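Local coordinates for protein transmembrane oligosaccharyl transferase (Archaeoglobus fulgidus, PDB 3WAJ) that is an archaeal membrane protein of the STT3/AglB oligosaccharyl transferase family, with a GT-C-type N-terminal region that binds a zinc ion, at residues W39-G45 against A496-K501; D47-Y51 against G158-H162. All blocks are in the same frame, centred on the assembly; numbering follows the deposited sequence.

Along the chain, interaction 2 is nested inside the long loop that interaction 1 closes: 39-45 comes shortly before helix 47-60, which carries 47-51, and 158-162 then precedes helix 163-181. Much later, segment 496-501 leads into helix 501-513. The two centres lie 11 Å apart and the contacts touch. Gly-44 N probably bonds to Gly-158 O, and Leu-43 O probably accepts from Trp-49 NE1, whose indole also packs on Pro-499. Interaction 2 holds two of the three zinc-binding residues of the GT-C-type region. Interaction 1 fastens the loop shortly before that site to the loop between helix 474-491 and helix 501-513.

Interaction 1 (W39-G45 against A496-K501); sequences WTVRLGG and AGGPNK
Arg-42 NE meets Pro-499 O at 2.8 Å, a nearly straight bond (167° at the hydrogen) whose acceptor lies close to the guanidinium plane. The other two nitrogens reach earlier carbonyls of the same loop. NH2 donates to Gly-498 O at 2.8 Å with a more bent geometry, approaching from above that carbonyl's plane. NH1 takes Ala-496 O at 3.0 Å, likewise from above the carbonyl plane, and has a second acceptor in Ser-35 O. The carbonyl left between them, Gly-497 O, sits 3.0 Å above the guanidinium plane and over its centre, so the 496-499 backbone curls around the flat group. Arg-42 gets there on a chain extended from CG to NE, CG turned anti to the backbone N (chi1 171°).

A loop ahead of helix 47-60 in the GT-C-type STT3 region is here joined to the loop between helix 474-491 and helix 501-513, where Asn-500 is the N-cap through OD1 to Trp-503 N. A water donates to both Arg-42 O and Gly-497 O, tying the two backbones together. Gly-498 CA makes a CA-H...O contact with Leu-43 O at 3.5 Å; the backbone angles of Gly-498 call for glycine, and its lack of a side chain lets Leu-43 O come this close. Lys-501, which opens helix 501-513, lays its aliphatic chain across one face of the Trp-39 indole. CD makes a CH-pi contact with the five-membered ring, 3.7 Å from the centroid. Trp-39 CH2 comes within 3.5 Å of Pro-499 O, the acceptor of Arg-42 NE.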
ATOM      1  N   TRP A  39       9.174   3.277 -19.928  1.00 40.43           N
ATOM      2  CA  TRP A  39      10.502   2.688 -20.028  1.00 41.10           C
ATOM      3  C   TRP A  39      10.495   1.203 -19.645  1.00 38.12           C
ATOM      4  O   TRP A  39      11.395   0.469 -20.028  1.00 42.24           O
ATOM      5  CB  TRP A  39      11.507   3.484 -19.183  1.00 41.66           C
ATOM      6  CG  TRP A  39      10.870   4.157 -18.008  1.00 44.76           C
ATOM      7  CD1 TRP A  39      10.385   5.435 -17.954  1.00 42.51           C
ATOM      8  CD2 TRP A  39      10.637   3.581 -16.714  1.00 38.39           C
ATOM      9  NE1 TRP A  39       9.872   5.691 -16.700  1.00 43.03           N
ATOM     10  CE2 TRP A  39      10.014   4.571 -15.919  1.00 39.61           C
ATOM     11  CE3 TRP A  39      10.896   2.326 -16.150  1.00 29.55           C
ATOM     12  CZ2 TRP A  39       9.634   4.340 -14.584  1.00 42.06           C
ATOM     13  CZ3 TRP A  39      10.538   2.099 -14.834  1.00 34.59           C
ATOM     14  CH2 TRP A  39       9.899   3.098 -14.062  1.00 36.99           C
ATOM     15  N   THR A  40       9.478   0.778 -18.896  1.00 32.54           N
ATOM     16  CA  THR A  40       9.206  -0.641 -18.666  1.00 38.82           C
ATOM     17  C   THR A  40       7.691  -0.775 -18.596  1.00 37.74           C
ATOM     18  O   THR A  40       6.991   0.234 -18.705  1.00 38.88           O
ATOM     19  CB  THR A  40       9.821  -1.120 -17.335  1.00 38.68           C
ATOM     20  OG1 THR A  40       9.924  -2.547 -17.323  1.00 43.56           O
ATOM     21  CG2 THR A  40       8.953  -0.676 -16.159  1.00 29.91           C
ATOM     22  N   VAL A  41       7.157  -1.983 -18.423  1.00 38.16           N
ATOM     23  CA  VAL A  41       5.725  -2.051 -18.135  1.00 33.48           C
ATOM     24  C   VAL A  41       5.588  -1.977 -16.634  1.00 38.89           C
ATOM     25  O   VAL A  41       6.132  -2.793 -15.883  1.00 40.26           O
ATOM     26  CB  VAL A  41       4.953  -3.239 -18.792  1.00 50.13           C
ATOM     27  CG1 VAL A  41       5.826  -4.416 -18.969  1.00 54.24           C
ATOM     28  CG2 VAL A  41       3.673  -3.598 -17.983  1.00 37.06           C
ATOM     29  N   ARG A  42       4.860  -0.960 -16.213  1.00 40.33           N
ATOM     30  CA  ARG A  42       5.010  -0.410 -14.885  1.00 41.08           C
ATOM     31  C   ARG A  42       3.683  -0.516 -14.152  1.00 39.76           C
ATOM     32  O   ARG A  42       2.777   0.276 -14.382  1.00 41.36           O
ATOM     33  CB  ARG A  42       5.467   1.045 -15.040  1.00 38.41           C
ATOM     34  CG  ARG A  42       5.475   1.868 -13.803  1.00 38.75           C
ATOM     35  CD  ARG A  42       5.903   3.293 -14.119  1.00 36.18           C
ATOM     36  NE  ARG A  42       5.923   4.074 -12.889  1.00 38.61           N
ATOM     37  CZ  ARG A  42       5.054   5.028 -12.605  1.00 48.87           C
ATOM     38  NH1 ARG A  42       4.118   5.346 -13.494  1.00 47.82           N
ATOM     39  NH2 ARG A  42       5.134   5.667 -11.445  1.00 51.14           N
ATOM     40  N   LEU A  43       3.578  -1.532 -13.296  1.00 40.88           N
ATOM     41  CA  LEU A  43       2.386  -1.779 -12.490  1.00 40.94           C
ATOM     42  C   LEU A  43       2.298  -0.683 -11.436  1.00 33.73           C
ATOM     43  O   LEU A  43       3.312  -0.103 -11.062  1.00 34.24           O
ATOM     44  CB  LEU A  43       2.460  -3.170 -11.817  1.00 44.92           C
ATOM     45  CG  LEU A  43       2.529  -4.401 -12.733  1.00 43.54           C
ATOM     46  CD1 LEU A  43       2.731  -5.700 -11.935  1.00 36.23           C
ATOM     47  CD2 LEU A  43       1.283  -4.508 -13.601  1.00 41.99           C
ATOM     48  N   GLY A  44       1.094  -0.402 -10.953  1.00 30.97           N
ATOM     49  CA  GLY A  44       0.907   0.673  -9.998  1.00 33.46           C
ATOM     50  C   GLY A  44       1.317   0.320  -8.581  1.00 38.20           C
ATOM     51  O   GLY A  44       1.509  -0.865  -8.250  1.00 38.74           O
ATOM     52  N   GLY A  45       1.451   1.360  -7.751  1.00 35.21           N
ATOM     53  CA  GLY A  45       1.606   1.231  -6.309  1.00 28.16           C
ATOM     54  C   GLY A  45       2.609   0.199  -5.816  1.00 35.92           C
ATOM     55  O   GLY A  45       3.702   0.060  -6.378  1.00 34.72           O
ATOM     56  N   ALA A 496      -0.735   7.407 -13.609  1.00 80.16           N
ATOM     57  CA  ALA A 496      -0.602   6.128 -12.922  1.00 67.20           C
ATOM     58  C   ALA A 496       0.646   6.114 -12.047  1.00 59.79           C
ATOM     59  O   ALA A 496       1.661   6.731 -12.378  1.00 58.86           O
ATOM     60  CB  ALA A 496      -0.578   4.973 -13.915  1.00 64.82           C
ATOM     61  N   GLY A 497       0.573   5.402 -10.928  1.00 52.72           N
ATOM     62  CA  GLY A 497       1.687   5.341 -10.002  1.00 44.07           C
ATOM     63  C   GLY A 497       2.590   4.144 -10.231  1.00 43.57           C
ATOM     64  O   GLY A 497       2.622   3.579 -11.329  1.00 46.22           O
ATOM     65  N   GLY A 498       3.324   3.755  -9.191  1.00 36.11           N
ATOM     66  CA  GLY A 498       4.326   2.711  -9.307  1.00 29.91           C
ATOM     67  C   GLY A 498       5.705   3.311  -9.098  1.00 34.61           C
ATOM     68  O   GLY A 498       5.831   4.529  -8.957  1.00 37.83           O
ATOM     69  N   PRO A 499       6.749   2.467  -9.102  1.00 30.42           N
ATOM     70  CA  PRO A 499       8.128   2.942  -8.918  1.00 34.64           C
ATOM     71  C   PRO A 499       8.536   3.955 -10.001  1.00 40.57           C
ATOM     72  O   PRO A 499       8.067   3.871 -11.140  1.00 39.31           O
ATOM     73  CB  PRO A 499       8.958   1.658  -9.082  1.00 31.09           C
ATOM     74  CG  PRO A 499       8.124   0.806 -10.011  1.00 30.14           C
ATOM     75  CD  PRO A 499       6.704   1.057  -9.533  1.00 29.85           C
ATOM     76  N   ASN A 500       9.377   4.925  -9.649  1.00 35.44           N
ATOM     77  CA  ASN A 500       9.940   5.798 -10.668  1.00 29.13           C
ATOM     78  C   ASN A 500      11.141   5.088 -11.317  1.00 36.73           C
ATOM     79  O   ASN A 500      11.562   4.013 -10.860  1.00 40.28           O
ATOM     80  CB  ASN A 500      10.290   7.191 -10.105  1.00 25.02           C
ATOM     81  CG  ASN A 500      11.392   7.169  -9.010  1.00 30.81           C
ATOM     82  OD1 ASN A 500      12.154   6.207  -8.868  1.00 36.25           O
ATOM     83  ND2 ASN A 500      11.492   8.271  -8.261  1.00 27.40           N
ATOM     84  N   LYS A 501      11.687   5.671 -12.376  1.00 34.87           N
ATOM     85  CA  LYS A 501      12.745   5.022 -13.135  1.00 34.53           C
ATOM     86  C   LYS A 501      14.026   4.814 -12.323  1.00 37.48           C
ATOM     87  O   LYS A 501      14.720   3.794 -12.488  1.00 32.54           O
ATOM     88  CB  LYS A 501      13.012   5.793 -14.430  1.00 31.90           C
ATOM     89  CG  LYS A 501      14.159   5.229 -15.255  1.00 39.60           C
ATOM     90  CD  LYS A 501      13.934   5.476 -16.760  1.00 52.27           C
ATOM     91  CE  LYS A 501      15.159   5.068 -17.568  1.00 55.86           C
ATOM     92  NZ  LYS A 501      16.318   5.904 -17.185  1.00 58.83           N
TER
HETATM   93  O   HOH W   1       1.252   2.161 -13.255  1.00 30.86           O

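Interaction 2 (D47-Y51 against G158-H162). With ZN (zinc ion), chain B; SO4 (sulfate ion), chain C.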
ATOM      1  N   ASP A  47       1.196  -3.036  -3.921  1.00 37.68           N
ATOM      2  CA  ASP A  47       0.505  -4.327  -3.899  1.00 42.05           C
ATOM      3  C   ASP A  47       0.360  -5.064  -5.249  1.00 37.31           C
ATOM      4  O   ASP A  47       0.471  -6.294  -5.281  1.00 33.80           O
ATOM      5  CB  ASP A  47      -0.841  -4.205  -3.171  1.00 41.82           C
ATOM      6  CG  ASP A  47      -0.669  -3.918  -1.689  1.00 43.24           C
ATOM      7  OD1 ASP A  47       0.422  -4.242  -1.141  1.00 37.06           O
ATOM      8  OD2 ASP A  47      -1.623  -3.376  -1.074  1.00 43.40           O
ATOM      9  N   PRO A  48       0.139  -4.328  -6.359  1.00 32.92           N
ATOM     10  CA  PRO A  48       0.147  -5.049  -7.642  1.00 35.99           C
ATOM     11  C   PRO A  48       1.479  -5.743  -7.922  1.00 37.57           C
ATOM     12  O   PRO A  48       1.485  -6.771  -8.596  1.00 39.74           O
ATOM     13  CB  PRO A  48      -0.117  -3.943  -8.672  1.00 33.96           C
ATOM     14  CG  PRO A  48      -0.899  -2.899  -7.897  1.00 36.92           C
ATOM     15  CD  PRO A  48      -0.269  -2.918  -6.520  1.00 29.75           C
ATOM     16  N   TRP A  49       2.590  -5.208  -7.427  1.00 36.11           N
ATOM     17  CA  TRP A  49       3.857  -5.914  -7.599  1.00 35.79           C
ATOM     18  C   TRP A  49       3.893  -7.248  -6.849  1.00 34.77           C
ATOM     19  O   TRP A  49       4.552  -8.196  -7.282  1.00 36.05           O
ATOM     20  CB  TRP A  49       5.038  -5.021  -7.219  1.00 28.93           C
ATOM     21  CG  TRP A  49       5.139  -3.865  -8.173  1.00 33.35           C
ATOM     22  CD1 TRP A  49       4.449  -2.687  -8.106  1.00 27.31           C
ATOM     23  CD2 TRP A  49       5.934  -3.799  -9.378  1.00 30.88           C
ATOM     24  NE1 TRP A  49       4.778  -1.886  -9.181  1.00 30.50           N
ATOM     25  CE2 TRP A  49       5.684  -2.545  -9.976  1.00 31.18           C
ATOM     26  CE3 TRP A  49       6.818  -4.676 -10.003  1.00 31.31           C
ATOM     27  CZ2 TRP A  49       6.307  -2.137 -11.169  1.00 30.38           C
ATOM     28  CZ3 TRP A  49       7.446  -4.269 -11.194  1.00 35.35           C
ATOM     29  CH2 TRP A  49       7.184  -3.009 -11.759  1.00 32.25           C
ATOM     30  N   TYR A  50       3.183  -7.325  -5.729  1.00 25.71           N
ATOM     31  CA  TYR A  50       3.169  -8.560  -4.959  1.00 26.22           C
ATOM     32  C   TYR A  50       2.234  -9.600  -5.586  1.00 32.93           C
ATOM     33  O   TYR A  50       2.551 -10.795  -5.582  1.00 37.91           O
ATOM     34  CB  TYR A  50       2.811  -8.307  -3.484  1.00 21.96           C
ATOM     35  CG  TYR A  50       3.146  -9.500  -2.641  1.00 27.38           C
ATOM     36  CD1 TYR A  50       4.475  -9.799  -2.341  1.00 31.44           C
ATOM     37  CD2 TYR A  50       2.154 -10.360  -2.179  1.00 27.03           C
ATOM     38  CE1 TYR A  50       4.823 -10.907  -1.573  1.00 29.01           C
ATOM     39  CE2 TYR A  50       2.485 -11.483  -1.392  1.00 27.68           C
ATOM     40  CZ  TYR A  50       3.827 -11.745  -1.101  1.00 28.08           C
ATOM     41  OH  TYR A  50       4.181 -12.840  -0.351  1.00 29.50           O
ATOM     42  N   TYR A  51       1.088  -9.162  -6.119  1.00 31.95           N
ATOM     43  CA  TYR A  51       0.280 -10.067  -6.945  1.00 34.27           C
ATOM     44  C   TYR A  51       1.141 -10.680  -8.042  1.00 35.10           C
ATOM     45  O   TYR A  51       1.150 -11.889  -8.238  1.00 42.90           O
ATOM     46  CB  TYR A  51      -0.971  -9.390  -7.523  1.00 29.39           C
ATOM     47  CG  TYR A  51      -2.121  -9.589  -6.582  1.00 34.43           C
ATOM     48  CD1 TYR A  51      -2.636 -10.859  -6.357  1.00 35.49           C
ATOM     49  CD2 TYR A  51      -2.643  -8.525  -5.855  1.00 34.13           C
ATOM     50  CE1 TYR A  51      -3.650 -11.063  -5.439  1.00 38.31           C
ATOM     51  CE2 TYR A  51      -3.669  -8.715  -4.949  1.00 30.16           C
ATOM     52  CZ  TYR A  51      -4.159  -9.978  -4.738  1.00 31.69           C
ATOM     53  OH  TYR A  51      -5.178 -10.152  -3.838  1.00 36.42           O
ATOM     54  N   GLY A 158      -3.013  -1.346 -14.927  1.00 41.46           N
ATOM     55  CA  GLY A 158      -1.809  -1.518 -14.132  1.00 31.18           C
ATOM     56  C   GLY A 158      -1.999  -1.637 -12.625  1.00 43.96           C
ATOM     57  O   GLY A 158      -1.106  -2.148 -11.948  1.00 41.02           O
ATOM     58  N   PHE A 159      -3.127  -1.177 -12.076  1.00 45.36           N
ATOM     59  CA  PHE A 159      -3.317  -1.332 -10.639  1.00 38.42           C
ATOM     60  C   PHE A 159      -3.950  -2.669 -10.286  1.00 42.20           C
ATOM     61  O   PHE A 159      -5.061  -2.736  -9.744  1.00 37.93           O
ATOM     62  CB  PHE A 159      -4.095  -0.185  -9.991  1.00 33.44           C
ATOM     63  CG  PHE A 159      -3.716   0.018  -8.553  1.00 38.03           C
ATOM     64  CD1 PHE A 159      -2.687   0.890  -8.217  1.00 35.67           C
ATOM     65  CD2 PHE A 159      -4.314  -0.735  -7.548  1.00 36.83           C
ATOM     66  CE1 PHE A 159      -2.291   1.050  -6.895  1.00 32.29           C
ATOM     67  CE2 PHE A 159      -3.932  -0.586  -6.205  1.00 31.29           C
ATOM     68  CZ  PHE A 159      -2.915   0.302  -5.878  1.00 32.17           C
ATOM     69  N   ASN A 160      -3.217  -3.736 -10.578  1.00 41.01           N
ATOM     70  CA  ASN A 160      -3.742  -5.080 -10.440  1.00 39.41           C
ATOM     71  C   ASN A 160      -3.808  -5.527  -8.983  1.00 42.23           C
ATOM     72  O   ASN A 160      -2.942  -6.264  -8.507  1.00 42.74           O
ATOM     73  CB  ASN A 160      -2.903  -6.061 -11.257  1.00 36.80           C
ATOM     74  CG  ASN A 160      -3.488  -7.435 -11.247  1.00 41.06           C
ATOM     75  OD1 ASN A 160      -4.711  -7.593 -11.302  1.00 45.22           O
ATOM     76  ND2 ASN A 160      -2.636  -8.441 -11.128  1.00 43.57           N
ATOM     77  N   ASP A 161      -4.845  -5.068  -8.286  1.00 39.62           N
ATOM     78  CA  ASP A 161      -5.027  -5.333  -6.868  1.00 30.92           C
ATOM     79  C   ASP A 161      -6.460  -5.861  -6.706  1.00 31.44           C
ATOM     80  O   ASP A 161      -7.247  -5.828  -7.661  1.00 34.83           O
ATOM     81  CB  ASP A 161      -4.789  -4.046  -6.056  1.00 33.15           C
ATOM     82  CG  ASP A 161      -4.439  -4.314  -4.607  1.00 38.40           C
ATOM     83  OD1 ASP A 161      -4.688  -5.435  -4.102  1.00 38.72           O
ATOM     84  OD2 ASP A 161      -3.914  -3.389  -3.962  1.00 51.12           O
ATOM     85  N   HIS A 162      -6.797  -6.357  -5.518  1.00 28.03           N
ATOM     86  CA  HIS A 162      -8.072  -7.034  -5.339  1.00 36.36           C
ATOM     87  C   HIS A 162      -9.236  -6.099  -4.969  1.00 40.75           C
ATOM     88  O   HIS A 162     -10.373  -6.554  -4.821  1.00 43.90           O
ATOM     89  CB  HIS A 162      -7.935  -8.160  -4.304  1.00 29.39           C
ATOM     90  CG  HIS A 162      -7.454  -7.695  -2.963  1.00 36.56           C
ATOM     91  ND1 HIS A 162      -6.331  -8.218  -2.351  1.00 38.56           N
ATOM     92  CD2 HIS A 162      -7.943  -6.760  -2.111  1.00 37.22           C
ATOM     93  CE1 HIS A 162      -6.151  -7.622  -1.180  1.00 33.37           C
ATOM     94  NE2 HIS A 162      -7.117  -6.735  -1.015  1.00 38.23           N
TER
HETATM   95 ZN    ZN B 901      -4.224  -2.815  -1.858  1.00 40.25          ZN
HETATM   96  S   SO4 C 902      -5.748  -5.458   2.120  1.00 53.58           S
HETATM   97  O1  SO4 C 902      -4.557  -5.817   1.338  1.00 50.57           O
HETATM   98  O2  SO4 C 902      -5.643  -6.105   3.431  1.00 57.00           O
HETATM   99  O3  SO4 C 902      -5.788  -4.003   2.268  1.00 60.19           O
HETATM  100  O4  SO4 C 902      -6.992  -5.896   1.475  1.00 54.10           O
HETATM  101  O   HOH W   2      -4.151  -5.079  -1.666  1.00 37.98           O
HETATM  102  O   HOH W   3      -4.277  -2.267   0.594  1.00 39.00           O
HETATM  103  O   HOH W   4      -2.683  -1.289  -1.880  1.00 71.69           O
HETATM  104  O   HOH W   5       0.031  -7.562 -10.803  1.00 36.28           O
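Asp-47 and Asp-161 bring their carboxylates together at the zinc site of the GT-C-type fold, where helix 47-60 meets two successive inverse gamma turns centred on Phe-159 and Asn-160. Asp-161 OD2 binds zinc at 2.2 Å, its CG swung anti to the backbone N (chi1 -158°), and Asp-47 OD2 is a longer ligand, 2.8 Å from the zinc. The two carboxylate planes are nearly perpendicular, 84° apart; His-163 and three waters complete the coordination. Next along the helix, Pro-48 packs against the turns: its CG stands over the Phe-159 ring, 4.0 Å from the centroid, a CH-pi contact, and its CA approaches Asn-160 O. A water joins Pro-48 O to Asn-160 ND2. Asp-161 OD1 lies in the plane of the Tyr-51 ring at its CE2 edge, yet over the centre of the His-162 imidazole face, and accepts from His-162 N. A chi1 of 58° puts His-162 CG between backbone N and carbonyl carbon and brings ND1 to Tyr-51 OH, a 2.7 Å hydrogen bond in which either could be the donor; the two rings meet rim to rim, about at right angles. Across the imidazole, His-162 NE2 donates to sulfate O4 at 2.6 Å.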